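Local coordinates for protein ribonucleotide monophosphatase NagD (Escherichia coli, PDB 2C4N) that hydrolyses ribonucleoside 5'-monophosphates to nucleoside and phosphate with the help of magnesium, and probably accepts a wide range of other phosphorylated substrates, at residues Ala25-Leu28 / His29-Asp33; Ala94-His97 / Glu98-Ala102; Arg120-Asn123 / Trp124-His128; His148-Gly151 / Phe152-Ala155; Ile181-Ala184 / Ala185-Lys188. All coordinates share one frame; numbering follows the deposited sequence.

Interaction 1. Residues Ala25-Leu28 / His29-Asp33; sequences AEFL and HGIMD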
loop_
_atom_site.group_PDB
_atom_site.type_symbol
_atom_site.label_atom_id
_atom_site.label_comp_id
_atom_site.label_asym_id
_atom_site.label_seq_id
_atom_site.Cartn_x
_atom_site.Cartn_y
_atom_site.Cartn_z
ATOM N N ALA A 25 -30.653 18.452 -20.510
ATOM C CA ALA A 25 -31.709 19.407 -20.188
ATOM C C ALA A 25 -33.075 18.732 -20.075
ATOM O O ALA A 25 -33.783 18.904 -19.082
ATOM C CB ALA A 25 -31.750 20.514 -21.240
ATOM N N GLU A 26 -33.437 17.955 -21.092
ATOM C CA GLU A 26 -34.719 17.261 -21.110
ATOM C C GLU A 26 -34.829 16.266 -19.957
ATOM O O GLU A 26 -35.889 16.118 -19.345
ATOM C CB GLU A 26 -34.898 16.528 -22.442
ATOM C CG GLU A 26 -36.288 15.954 -22.654
ATOM C CD GLU A 26 -37.355 17.029 -22.767
ATOM O OE1 GLU A 26 -37.524 17.812 -21.807
ATOM O OE2 GLU A 26 -38.026 17.092 -23.819
ATOM N N PHE A 27 -33.729 15.580 -19.667
ATOM C CA PHE A 27 -33.696 14.603 -18.586
ATOM C C PHE A 27 -34.022 15.272 -17.258
ATOM O O PHE A 27 -34.906 14.827 -16.526
ATOM C CB PHE A 27 -32.310 13.955 -18.511
ATOM C CG PHE A 27 -32.125 13.040 -17.335
ATOM C CD1 PHE A 27 -32.876 11.874 -17.212
ATOM C CD2 PHE A 27 -31.186 13.337 -16.352
ATOM C CE1 PHE A 27 -32.693 11.015 -16.127
ATOM C CE2 PHE A 27 -30.995 12.486 -15.264
ATOM C CZ PHE A 27 -31.751 11.320 -15.151
ATOM N N LEU A 28 -33.306 16.351 -16.954
ATOM C CA LEU A 28 -33.509 17.075 -15.705
ATOM C C LEU A 28 -34.886 17.726 -15.608
ATOM O O LEU A 28 -35.549 17.633 -14.573
ATOM C CB LEU A 28 -32.415 18.129 -15.534
ATOM C CG LEU A 28 -30.991 17.572 -15.394
ATOM C CD1 LEU A 28 -30.003 18.714 -15.190
ATOM C CD2 LEU A 28 -30.936 16.605 -14.219
ATOM N N HIS A 29 -35.317 18.381 -16.681
ATOM C CA HIS A 29 -36.623 19.034 -16.685
ATOM C C HIS A 29 -37.735 18.016 -16.461
ATOM O O HIS A 29 -38.728 18.310 -15.794
ATOM C CB HIS A 29 -36.850 19.784 -18.001
ATOM C CG HIS A 29 -35.951 20.969 -18.184
ATOM N ND1 HIS A 29 -35.757 21.914 -17.200
ATOM C CD2 HIS A 29 -35.203 21.368 -19.240
ATOM C CE1 HIS A 29 -34.926 22.842 -17.640
ATOM N NE2 HIS A 29 -34.576 22.534 -18.875
ATOM N N GLY A 30 -37.563 16.818 -17.011
ATOM C CA GLY A 30 -38.561 15.778 -16.834
ATOM C C GLY A 30 -38.702 15.406 -15.371
ATOM O O GLY A 30 -39.810 15.207 -14.869
ATOM N N ILE A 31 -37.571 15.314 -14.676
ATOM C CA ILE A 31 -37.575 14.975 -13.259
ATOM C C ILE A 31 -38.233 16.070 -12.430
ATOM O O ILE A 31 -39.068 15.790 -11.571
ATOM C CB ILE A 31 -36.138 14.751 -12.741
ATOM C CG1 ILE A 31 -35.532 13.529 -13.434
ATOM C CG2 ILE A 31 -36.141 14.571 -11.226
ATOM C CD1 ILE A 31 -34.056 13.338 -13.160
ATOM N N MET A 32 -37.858 17.318 -12.685
ATOM C CA MET A 32 -38.420 18.432 -11.936
ATOM C C MET A 32 -39.909 18.605 -12.222
ATOM O O MET A 32 -40.682 18.923 -11.315
ATOM C CB MET A 32 -37.636 19.717 -12.236
ATOM C CG MET A 32 -36.162 19.606 -11.835
ATOM S SD MET A 32 -35.241 21.153 -11.745
ATOM C CE MET A 32 -34.779 21.386 -13.422
ATOM N N ASP A 33 -40.313 18.375 -13.470
ATOM C CA ASP A 33 -41.720 18.478 -13.848
ATOM C C ASP A 33 -42.565 17.500 -13.034
ATOM O O ASP A 33 -43.698 17.808 -12.663
ATOM C CB ASP A 33 -41.904 18.173 -15.338
ATOM C CG ASP A 33 -41.588 19.358 -16.223
ATOM O OD1 ASP A 33 -41.301 20.450 -15.688
ATOM O OD2 ASP A 33 -41.633 19.195 -17.459
#
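L28 O accepts the amide of M32 in a backbone bond of 3.0 Å from M32 N to L28 O, nearly straight at the hydrogen (167°). The same carbonyl oxygen lies beneath the thioether chain, with M32 CG 3.4 Å from L28 O. Two further i to i+4 bonds, G30 N to E26 O at 3.0 Å and I31 N to F27 O at 3.3 Å, continue the helical pattern. F27 and I31 illustrate how one helical turn can build a small apolar surface. With CG1 of I31 beside its own backbone N (chi1 -65°) and the chain extended beyond it, CD1 is carried back toward the start of the helix. There it sits over one face of the phenyl ring, displaced toward the rim, in a CH-pi contact that places I31 CD1 3.9 Å from the centroid of the F27 ring. The closest atoms of the pair are I31 CD1 and F27 CZ, 3.7 Å apart. Helix 24-33 here packs on the parallel sheet of the HAD core: F27 meets C8 and I31 meets V6 on strand 5-9, while L28 rests on L38 and L40 of strand 38-42. V244 and I247 also pack on F27. On the flank of M32, the partly exposed thioether chain lies against L38 and V63.

Interaction 2. Residues Ala94-His97 / Glu98-Ala102; sequences ALIH and ELYKA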
loop_
_atom_site.group_PDB
_atom_site.type_symbol
_atom_site.label_atom_id
_atom_site.label_comp_id
_atom_site.label_asym_id
_atom_site.label_seq_id
_atom_site.Cartn_x
_atom_site.Cartn_y
_atom_site.Cartn_z
ATOM N N ALA A 94 -15.089 28.421 -2.346
ATOM C CA ALA A 94 -16.328 27.805 -1.873
ATOM C C ALA A 94 -16.251 27.142 -0.505
ATOM O O ALA A 94 -17.067 27.429 0.369
ATOM C CB ALA A 94 -16.818 26.801 -2.905
ATOM N N LEU A 95 -15.282 26.248 -0.323
ATOM C CA LEU A 95 -15.126 25.547 0.950
ATOM C C LEU A 95 -14.968 26.510 2.125
ATOM O O LEU A 95 -15.593 26.338 3.174
ATOM C CB LEU A 95 -13.913 24.615 0.898
ATOM C CG LEU A 95 -13.580 23.882 2.208
ATOM C CD1 LEU A 95 -14.735 22.955 2.589
ATOM C CD2 LEU A 95 -12.285 23.087 2.048
ATOM N N ILE A 96 -14.126 27.523 1.945
ATOM C CA ILE A 96 -13.882 28.500 3.000
ATOM C C ILE A 96 -15.171 29.200 3.425
ATOM O O ILE A 96 -15.470 29.295 4.617
ATOM C CB ILE A 96 -12.858 29.573 2.548
ATOM C CG1 ILE A 96 -11.522 28.911 2.188
ATOM C CG2 ILE A 96 -12.659 30.603 3.660
ATOM C CD1 ILE A 96 -10.805 28.266 3.360
ATOM N N HIS A 97 -15.928 29.692 2.452
ATOM C CA HIS A 97 -17.172 30.385 2.748
ATOM C C HIS A 97 -18.178 29.467 3.436
ATOM O O HIS A 97 -18.871 29.882 4.367
ATOM C CB HIS A 97 -17.781 30.952 1.467
ATOM C CG HIS A 97 -18.894 31.918 1.716
ATOM N ND1 HIS A 97 -18.693 33.138 2.324
ATOM C CD2 HIS A 97 -20.224 31.828 1.480
ATOM C CE1 HIS A 97 -19.854 33.758 2.454
ATOM N NE2 HIS A 97 -20.797 32.984 1.950
ATOM N N GLU A 98 -18.259 28.221 2.976
ATOM C CA GLU A 98 -19.170 27.250 3.569
ATOM C C GLU A 98 -18.831 27.008 5.034
ATOM O O GLU A 98 -19.721 26.911 5.870
ATOM C CB GLU A 98 -19.111 25.920 2.812
ATOM C CG GLU A 98 -19.759 25.933 1.438
ATOM C CD GLU A 98 -21.267 26.103 1.495
ATOM O OE1 GLU A 98 -21.937 25.333 2.220
ATOM O OE2 GLU A 98 -21.788 27.004 0.805
ATOM N N LEU A 99 -17.540 26.905 5.340
ATOM C CA LEU A 99 -17.105 26.681 6.715
ATOM C C LEU A 99 -17.452 27.868 7.616
ATOM O O LEU A 99 -17.882 27.686 8.755
ATOM C CB LEU A 99 -15.594 26.406 6.753
ATOM C CG LEU A 99 -15.195 25.095 6.053
ATOM C CD1 LEU A 99 -13.692 24.911 6.051
ATOM C CD2 LEU A 99 -15.861 23.944 6.769
ATOM N N TYR A 100 -17.257 29.082 7.110
ATOM C CA TYR A 100 -17.590 30.279 7.880
ATOM C C TYR A 100 -19.084 30.302 8.182
ATOM O O TYR A 100 -19.493 30.676 9.279
ATOM C CB TYR A 100 -17.175 31.545 7.116
ATOM C CG TYR A 100 -15.728 31.922 7.327
ATOM C CD1 TYR A 100 -14.864 32.108 6.254
ATOM C CD2 TYR A 100 -15.216 32.058 8.613
ATOM C CE1 TYR A 100 -13.520 32.409 6.463
ATOM C CE2 TYR A 100 -13.885 32.364 8.831
ATOM C CZ TYR A 100 -13.044 32.532 7.757
ATOM O OH TYR A 100 -11.719 32.795 7.986
ATOM N N LYS A 101 -19.893 29.897 7.207
ATOM C CA LYS A 101 -21.342 29.857 7.387
ATOM C C LYS A 101 -21.741 28.751 8.364
ATOM O O LYS A 101 -22.832 28.782 8.933
ATOM C CB LYS A 101 -22.052 29.647 6.039
ATOM C CG LYS A 101 -21.878 30.797 5.053
ATOM C CD LYS A 101 -22.351 32.125 5.637
ATOM C CE LYS A 101 -23.630 32.635 4.974
ATOM N NZ LYS A 101 -24.799 31.732 5.159
ATOM N N ALA A 102 -20.853 27.775 8.555
ATOM C CA ALA A 102 -21.104 26.672 9.479
ATOM C C ALA A 102 -20.622 27.049 10.884
ATOM O O ALA A 102 -20.605 26.212 11.787
ATOM C CB ALA A 102 -20.392 25.410 9.008
#
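I96 and Y100 run side by side and point the same way from helix 94-101, the branch methyl CG2 of I96 lying 3.4 Å from Y100 CE1. H97 and K101 follow the same rule one residue further on, but with a flat group and a flexible chain. The imidazole leans toward the end of the helix because its CG is opposite the backbone N (chi1 -168°), whereas the lysine chain rises back toward it. K101 CG consequently lies over one face of the H97 ring, 4.2 Å from its centroid and 25° off the normal, a CH-pi contact nearer the rim than the middle. L95 and L99 meet at a slant instead, with L95 CG 4.0 Å from L99 CD1. Beneath them runs regular backbone bonding, including E98 N to A94 O at 3.0 Å and K101 N to H97 O at 3.0 Å. The helix is the crossover of a beta-alpha-beta unit in the smaller parallel sheet. L95 and L99 face V89 of strand 86-90, and Y100 reaches I106 of strand 105-116. Towards helix 71-80, E98 packs on M73 and A76. Chemically, the exposed side chains of H97 and K101 meet through methylene and ring: K101 NZ remains 5.3 Å from H97 NE2, and a nearby ammonium group would, if anything, disfavour a protonated imidazole.

Interaction 3. Residues Arg120-Asn123 / Trp124-His128; sequences RSYN and WDMMH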
loop_
_atom_site.group_PDB
_atom_site.type_symbol
_atom_site.label_atom_id
_atom_site.label_comp_id
_atom_site.label_asym_id
_atom_site.label_seq_id
_atom_site.Cartn_x
_atom_site.Cartn_y
_atom_site.Cartn_z
ATOM N N ARG A 120 -4.876 26.067 -5.537
ATOM C CA ARG A 120 -3.707 26.153 -6.394
ATOM C C ARG A 120 -2.578 26.887 -5.694
ATOM O O ARG A 120 -1.513 27.085 -6.270
ATOM C CB ARG A 120 -4.048 26.873 -7.694
ATOM C CG ARG A 120 -5.061 26.172 -8.577
ATOM C CD ARG A 120 -5.017 26.816 -9.944
ATOM N NE ARG A 120 -5.829 26.135 -10.945
ATOM C CZ ARG A 120 -5.695 26.330 -12.252
ATOM N NH1 ARG A 120 -4.783 27.179 -12.702
ATOM N NH2 ARG A 120 -6.473 25.684 -13.108
ATOM N N SER A 121 -2.828 27.306 -4.456
ATOM C CA SER A 121 -1.829 28.009 -3.660
ATOM C C SER A 121 -1.135 27.039 -2.714
ATOM O O SER A 121 -0.276 27.436 -1.928
ATOM C CB SER A 121 -2.475 29.134 -2.848
ATOM O OG SER A 121 -2.862 30.206 -3.693
ATOM N N TYR A 122 -1.519 25.768 -2.792
ATOM C CA TYR A 122 -0.932 24.728 -1.946
ATOM C C TYR A 122 0.590 24.820 -2.014
ATOM O O TYR A 122 1.164 24.913 -3.103
ATOM C CB TYR A 122 -1.365 23.345 -2.435
ATOM C CG TYR A 122 -0.877 22.184 -1.588
ATOM C CD1 TYR A 122 -1.385 21.963 -0.311
ATOM C CD2 TYR A 122 0.057 21.275 -2.086
ATOM C CE1 TYR A 122 -0.978 20.858 0.453
ATOM C CE2 TYR A 122 0.467 20.170 -1.334
ATOM C CZ TYR A 122 -0.056 19.969 -0.068
ATOM O OH TYR A 122 0.342 18.879 0.672
ATOM N N ASN A 123 1.244 24.788 -0.856
ATOM C CA ASN A 123 2.699 24.861 -0.826
ATOM C C ASN A 123 3.313 24.125 0.356
ATOM O O ASN A 123 2.612 23.548 1.188
ATOM C CB ASN A 123 3.166 26.328 -0.823
ATOM C CG ASN A 123 2.671 27.102 0.384
ATOM O OD1 ASN A 123 2.372 26.529 1.428
ATOM N ND2 ASN A 123 2.597 28.422 0.246
ATOM N N TRP A 124 4.639 24.159 0.404
ATOM C CA TRP A 124 5.436 23.524 1.445
ATOM C C TRP A 124 4.959 23.901 2.849
ATOM O O TRP A 124 4.859 23.051 3.733
ATOM C CB TRP A 124 6.898 23.943 1.259
ATOM C CG TRP A 124 7.900 23.135 2.024
ATOM C CD1 TRP A 124 8.593 22.049 1.575
ATOM C CD2 TRP A 124 8.359 23.381 3.360
ATOM N NE1 TRP A 124 9.458 21.605 2.545
ATOM C CE2 TRP A 124 9.330 22.401 3.654
ATOM C CE3 TRP A 124 8.038 24.328 4.338
ATOM C CZ2 TRP A 124 9.996 22.350 4.887
ATOM C CZ3 TRP A 124 8.698 24.278 5.566
ATOM C CH2 TRP A 124 9.662 23.292 5.829
ATOM N N ASP A 125 4.673 25.182 3.052
ATOM C CA ASP A 125 4.214 25.649 4.357
ATOM C C ASP A 125 2.889 25.023 4.789
ATOM O O ASP A 125 2.735 24.622 5.939
ATOM C CB ASP A 125 4.098 27.177 4.364
ATOM C CG ASP A 125 5.447 27.861 4.251
ATOM O OD1 ASP A 125 6.326 27.587 5.097
ATOM O OD2 ASP A 125 5.626 28.676 3.320
ATOM N N MET A 126 1.936 24.942 3.870
ATOM C CA MET A 126 0.637 24.347 4.174
ATOM C C MET A 126 0.787 22.866 4.488
ATOM O O MET A 126 0.186 22.359 5.428
ATOM C CB MET A 126 -0.319 24.521 2.994
ATOM C CG MET A 126 -0.790 25.946 2.769
ATOM S SD MET A 126 -2.038 26.003 1.475
ATOM C CE MET A 126 -1.775 27.645 0.809
ATOM N N MET A 127 1.589 22.170 3.690
ATOM C CA MET A 127 1.805 20.742 3.912
ATOM C C MET A 127 2.421 20.544 5.291
ATOM O O MET A 127 2.034 19.648 6.038
ATOM C CB MET A 127 2.745 20.168 2.847
ATOM C CG MET A 127 2.862 18.653 2.891
ATOM S SD MET A 127 4.204 17.971 1.896
ATOM C CE MET A 127 3.740 18.488 0.257
ATOM N N HIS A 128 3.385 21.400 5.616
ATOM C CA HIS A 128 4.079 21.351 6.897
ATOM C C HIS A 128 3.115 21.533 8.067
ATOM O O HIS A 128 3.054 20.700 8.967
ATOM C CB HIS A 128 5.159 22.440 6.941
ATOM C CG HIS A 128 5.820 22.588 8.276
ATOM N ND1 HIS A 128 6.224 23.810 8.772
ATOM C CD2 HIS A 128 6.156 21.672 9.214
ATOM C CE1 HIS A 128 6.777 23.640 9.960
ATOM N NE2 HIS A 128 6.749 22.352 10.250
#
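N123 OD1 accepts the amide of M126, 2.9 Å from N123 OD1 to M126 N, and thereby caps helix 124-135. The side chain can fold over the first turn because CG lies between the backbone N and the carbonyl carbon (chi1 61°). From there the amide oxygen faces the donor almost head-on, with a C=O...N angle of 173°. The backbone carbonyl of the same residue starts the i to i+4 bonds, M127 N to N123 O being 3.0 Å, and D125 CB packs 3.5 Å from N123 OD1. This capped turn and the buried pair beside it form the tight part of the contact. Y122 crosses M127 obliquely, its phenol oxygen lying against the methionine chain: Y122 OH is 3.4 Å from M127 CG and 3.4 Å from M127 CE. A bend at chi3 of M127 (-62°) turns the terminal methyl back toward the tyrosine. M126 instead extends along the loop, a close approach bringing M126 CE to 3.1 Å from S121 O, and it packs on Y88 and V90 of strand 86-90. The second subunit faces this tight part, its M127 and Y122 packing on Y122 and M127 respectively, while W124 NE1 makes weak hydrogen bonds to E118 and P154 of that subunit. The looser side is that of the exposed S121 and D125 side chains. The chemistry is that of a classical N-cap: an uncharged amide oxygen satisfies a first-turn N-H and would complement the partial positive charge at the helix start.

Interaction 4. Residues His148-Gly151 / Phe152-Ala155; sequences HGRG and FYPA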
loop_
_atom_site.group_PDB
_atom_site.type_symbol
_atom_site.label_atom_id
_atom_site.label_comp_id
_atom_site.label_asym_id
_atom_site.label_seq_id
_atom_site.Cartn_x
_atom_site.Cartn_y
_atom_site.Cartn_z
ATOM N N HIS A 148 -6.528 14.001 -9.016
ATOM C CA HIS A 148 -6.375 15.124 -9.930
ATOM C C HIS A 148 -7.692 15.498 -10.600
ATOM O O HIS A 148 -8.611 14.682 -10.660
ATOM C CB HIS A 148 -5.320 14.791 -10.989
ATOM C CG HIS A 148 -5.621 13.558 -11.779
ATOM N ND1 HIS A 148 -6.605 13.511 -12.743
ATOM C CD2 HIS A 148 -5.063 12.325 -11.752
ATOM C CE1 HIS A 148 -6.635 12.304 -13.280
ATOM N NE2 HIS A 148 -5.710 11.564 -12.695
ATOM N N GLY A 149 -7.780 16.738 -11.076
ATOM C CA GLY A 149 -8.981 17.200 -11.751
ATOM C C GLY A 149 -8.804 16.964 -13.236
ATOM O O GLY A 149 -8.546 15.835 -13.647
ATOM N N ARG A 150 -8.932 18.010 -14.048
ATOM C CA ARG A 150 -8.750 17.853 -15.487
ATOM C C ARG A 150 -7.261 17.713 -15.793
ATOM O O ARG A 150 -6.421 18.376 -15.170
ATOM C CB ARG A 150 -9.336 19.047 -16.235
ATOM C CG ARG A 150 -10.850 19.175 -16.101
ATOM C CD ARG A 150 -11.286 20.451 -16.777
ATOM N NE ARG A 150 -10.350 21.514 -16.431
ATOM C CZ ARG A 150 -10.107 22.583 -17.179
ATOM N NH1 ARG A 150 -10.735 22.750 -18.334
ATOM N NH2 ARG A 150 -9.212 23.476 -16.779
ATOM N N GLY A 151 -6.939 16.843 -16.747
ATOM C CA GLY A 151 -5.549 16.615 -17.094
ATOM C C GLY A 151 -4.845 16.047 -15.877
ATOM O O GLY A 151 -5.319 15.080 -15.275
ATOM N N PHE A 152 -3.721 16.649 -15.503
ATOM C CA PHE A 152 -2.983 16.188 -14.339
ATOM C C PHE A 152 -2.938 17.245 -13.250
ATOM O O PHE A 152 -1.992 17.316 -12.461
ATOM C CB PHE A 152 -1.579 15.749 -14.746
ATOM C CG PHE A 152 -1.571 14.530 -15.624
ATOM C CD1 PHE A 152 -1.366 14.640 -16.996
ATOM C CD2 PHE A 152 -1.811 13.268 -15.080
ATOM C CE1 PHE A 152 -1.400 13.510 -17.816
ATOM C CE2 PHE A 152 -1.848 12.132 -15.887
ATOM C CZ PHE A 152 -1.642 12.254 -17.264
ATOM N N TYR A 153 -3.983 18.062 -13.212
ATOM C CA TYR A 153 -4.124 19.112 -12.213
ATOM C C TYR A 153 -4.291 18.471 -10.843
ATOM O O TYR A 153 -5.194 17.660 -10.642
ATOM C CB TYR A 153 -5.367 19.951 -12.513
ATOM C CG TYR A 153 -5.206 20.974 -13.609
ATOM C CD1 TYR A 153 -4.293 20.790 -14.647
ATOM C CD2 TYR A 153 -5.997 22.119 -13.625
ATOM C CE1 TYR A 153 -4.172 21.729 -15.672
ATOM C CE2 TYR A 153 -5.884 23.058 -14.643
ATOM C CZ TYR A 153 -4.971 22.856 -15.662
ATOM O OH TYR A 153 -4.864 23.786 -16.667
ATOM N N PRO A 154 -3.432 18.836 -9.881
ATOM C CA PRO A 154 -3.562 18.247 -8.547
ATOM C C PRO A 154 -4.946 18.522 -7.963
ATOM O O PRO A 154 -5.485 19.622 -8.115
ATOM C CB PRO A 154 -2.456 18.944 -7.754
ATOM C CG PRO A 154 -1.400 19.200 -8.808
ATOM C CD PRO A 154 -2.243 19.702 -9.961
ATOM N N ALA A 155 -5.515 17.510 -7.316
ATOM C CA ALA A 155 -6.819 17.621 -6.679
ATOM C C ALA A 155 -6.621 17.254 -5.213
ATOM O O ALA A 155 -5.513 16.903 -4.803
ATOM C CB ALA A 155 -7.816 16.675 -7.340
#
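F152 turns an edge of its ring toward the face of the H148 imidazole, the two centroids 5.9 Å apart and the planes inclined by 59°. Its place is set by the type II' turn R150-Y153, in which G151 takes the positive phi of the first corner and F152 the second. The imidazole it meets is itself held in rotation: H148 ND1 donates to G149 O at 3.2 Å, the acceptor lying in the ring plane and the bond almost straight (176°). Y153 closes the turn with its amide, 3.1 Å from Y153 N to R150 O. Its ring then runs beside the arginine and points the same way, the guanidinium standing at 90° to it with R150 NH2 4.0 Å from Y153 CE2. H128 of the second subunit forms an edge-to-face pair with this tyrosine. P154 bridges H148 across the loop, the two CA atoms 4.4 Å apart. A155 ends the walk at the N-cap position of helix 156-167, with A155 CB 3.3 Å from H148 CA. The loop lies near the active site: the A155 side chain is about 5 Å from that of D146, which by similarity confers substrate specificity, and the R150 side chain about 7 Å from that of D11, a ligand of the magnesium ion and, by similarity, the active-site residue. Chemically, the proton on H148 ND1 is committed to its bond within the loop, whereas R150, with a weak, long ion pair to D17, is poorly ordered, consistent with some mobility.

Interaction 5. Residues Ile181-Ala184 / Ala185-Lys188; sequences IIRA and ALNK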
loop_
_atom_site.group_PDB
_atom_site.type_symbol
_atom_site.label_atom_id
_atom_site.label_comp_id
_atom_site.label_asym_id
_atom_site.label_seq_id
_atom_site.Cartn_x
_atom_site.Cartn_y
_atom_site.Cartn_z
ATOM N N ILE A 181 -21.668 10.748 2.016
ATOM C CA ILE A 181 -22.133 11.868 1.208
ATOM C C ILE A 181 -23.489 11.578 0.566
ATOM O O ILE A 181 -24.256 12.495 0.293
ATOM C CB ILE A 181 -21.108 12.266 0.121
ATOM C CG1 ILE A 181 -21.490 13.634 -0.456
ATOM C CG2 ILE A 181 -21.066 11.220 -0.981
ATOM C CD1 ILE A 181 -20.417 14.270 -1.299
ATOM N N ILE A 182 -23.784 10.302 0.331
ATOM C CA ILE A 182 -25.070 9.920 -0.241
ATOM C C ILE A 182 -26.125 10.139 0.847
ATOM O O ILE A 182 -27.235 10.600 0.574
ATOM C CB ILE A 182 -25.072 8.433 -0.685
ATOM C CG1 ILE A 182 -23.983 8.195 -1.743
ATOM C CG2 ILE A 182 -26.437 8.053 -1.236
ATOM C CD1 ILE A 182 -24.087 9.098 -2.965
ATOM N N ARG A 183 -25.768 9.806 2.084
ATOM C CA ARG A 183 -26.664 10.002 3.220
ATOM C C ARG A 183 -26.959 11.491 3.358
ATOM O O ARG A 183 -28.105 11.892 3.579
ATOM C CB ARG A 183 -26.019 9.481 4.510
ATOM C CG ARG A 183 -26.581 8.149 4.983
ATOM C CD ARG A 183 -28.074 8.278 5.236
ATOM N NE ARG A 183 -28.802 7.071 4.857
ATOM C CZ ARG A 183 -30.123 7.004 4.748
ATOM N NH1 ARG A 183 -30.862 8.075 4.992
ATOM N NH2 ARG A 183 -30.701 5.870 4.390
ATOM N N ALA A 184 -25.917 12.304 3.224
ATOM C CA ALA A 184 -26.053 13.755 3.323
ATOM C C ALA A 184 -26.971 14.275 2.224
ATOM O O ALA A 184 -27.781 15.168 2.448
ATOM C CB ALA A 184 -24.679 14.412 3.216
ATOM N N ALA A 185 -26.838 13.710 1.029
ATOM C CA ALA A 185 -27.665 14.116 -0.100
ATOM C C ALA A 185 -29.124 13.750 0.155
ATOM O O ALA A 185 -30.032 14.529 -0.152
ATOM C CB ALA A 185 -27.164 13.454 -1.385
ATOM N N LEU A 186 -29.350 12.563 0.717
ATOM C CA LEU A 186 -30.703 12.112 1.041
ATOM C C LEU A 186 -31.318 13.046 2.077
ATOM O O LEU A 186 -32.479 13.430 1.968
ATOM C CB LEU A 186 -30.686 10.680 1.595
ATOM C CG LEU A 186 -30.303 9.536 0.649
ATOM C CD1 LEU A 186 -30.194 8.239 1.441
ATOM C CD2 LEU A 186 -31.339 9.397 -0.450
ATOM N N ASN A 187 -30.568 13.401 3.094
ATOM C CA ASN A 187 -31.058 14.296 4.111
ATOM C C ASN A 187 -31.422 15.637 3.497
ATOM O O ASN A 187 -32.324 16.263 3.917
ATOM C CB ASN A 187 -30.090 14.482 5.314
ATOM C CG ASN A 187 -29.692 13.152 6.031
ATOM O OD1 ASN A 187 -30.321 12.132 5.864
ATOM N ND2 ASN A 187 -28.616 13.194 6.787
ATOM N N LYS A 188 -30.670 16.063 2.507
ATOM C CA LYS A 188 -30.945 17.324 1.822
ATOM C C LYS A 188 -32.311 17.267 1.145
ATOM O O LYS A 188 -33.005 18.274 1.046
ATOM C CB LYS A 188 -29.843 17.616 0.788
ATOM C CG LYS A 188 -30.093 18.827 -0.113
ATOM C CD LYS A 188 -28.867 19.103 -0.998
ATOM C CE LYS A 188 -29.154 20.081 -2.145
ATOM N NZ LYS A 188 -29.441 21.468 -1.697
#
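About two turns of helix 180-189, largely buried on the larger parallel sheet, are held by regular i to i+4 bonding and by an arginine folded over its own helix. A185 N binds I181 O at 2.9 Å, L186 N binds I182 O at 2.9 Å and N187 N binds R183 O at 2.9 Å. Above these helical hydrogen bonds R183 covers L186. Its chain bends at chi2 (-59°) and again at chi3, which brings the guanidinium back so that one face receives L186 CD1 over its centre, 3.5 Å above the plane. N187 approaches the same group from its edge, the amide plane turned 43° from it, and N187 OD1 lies 4.2 Å from R183 NH1. This helix leads into strand 196-200 of the HAD core: I182 packs on I7 and I198, A185 also meets I7, and K188 NZ is hydrogen-bonded to S66 O. I181, early in the helix, has its side chain about 4 Å from that of K176 and about 5 Å from that of N43, both substrate-binding residues by similarity. At the interface with the third subunit R183 makes a weak, long ion pair with E194 of that subunit, and R183 of the same subunit brings a like charge close.

How the interactions relate
From the N terminus the five contacts follow in series, none nested in or crossing another, and each is local. Interaction 1 lies within helix 24-33, which packs on the larger parallel sheet. Interaction 2 lies on the crossover helix of the smaller sheet, and interaction 3 starts helix 124-135 there after a loop. Interaction 4 closes a tight loop before helix 156-167. With helix 180-189, interaction 5 returns to the larger sheet, its centre about 21 Å from that of interaction 1. Interactions 3 and 4 alone touch, R120 NH2 packing 3.1 Å from Y153 CE2, and both face the second subunit; interaction 5 meets the third.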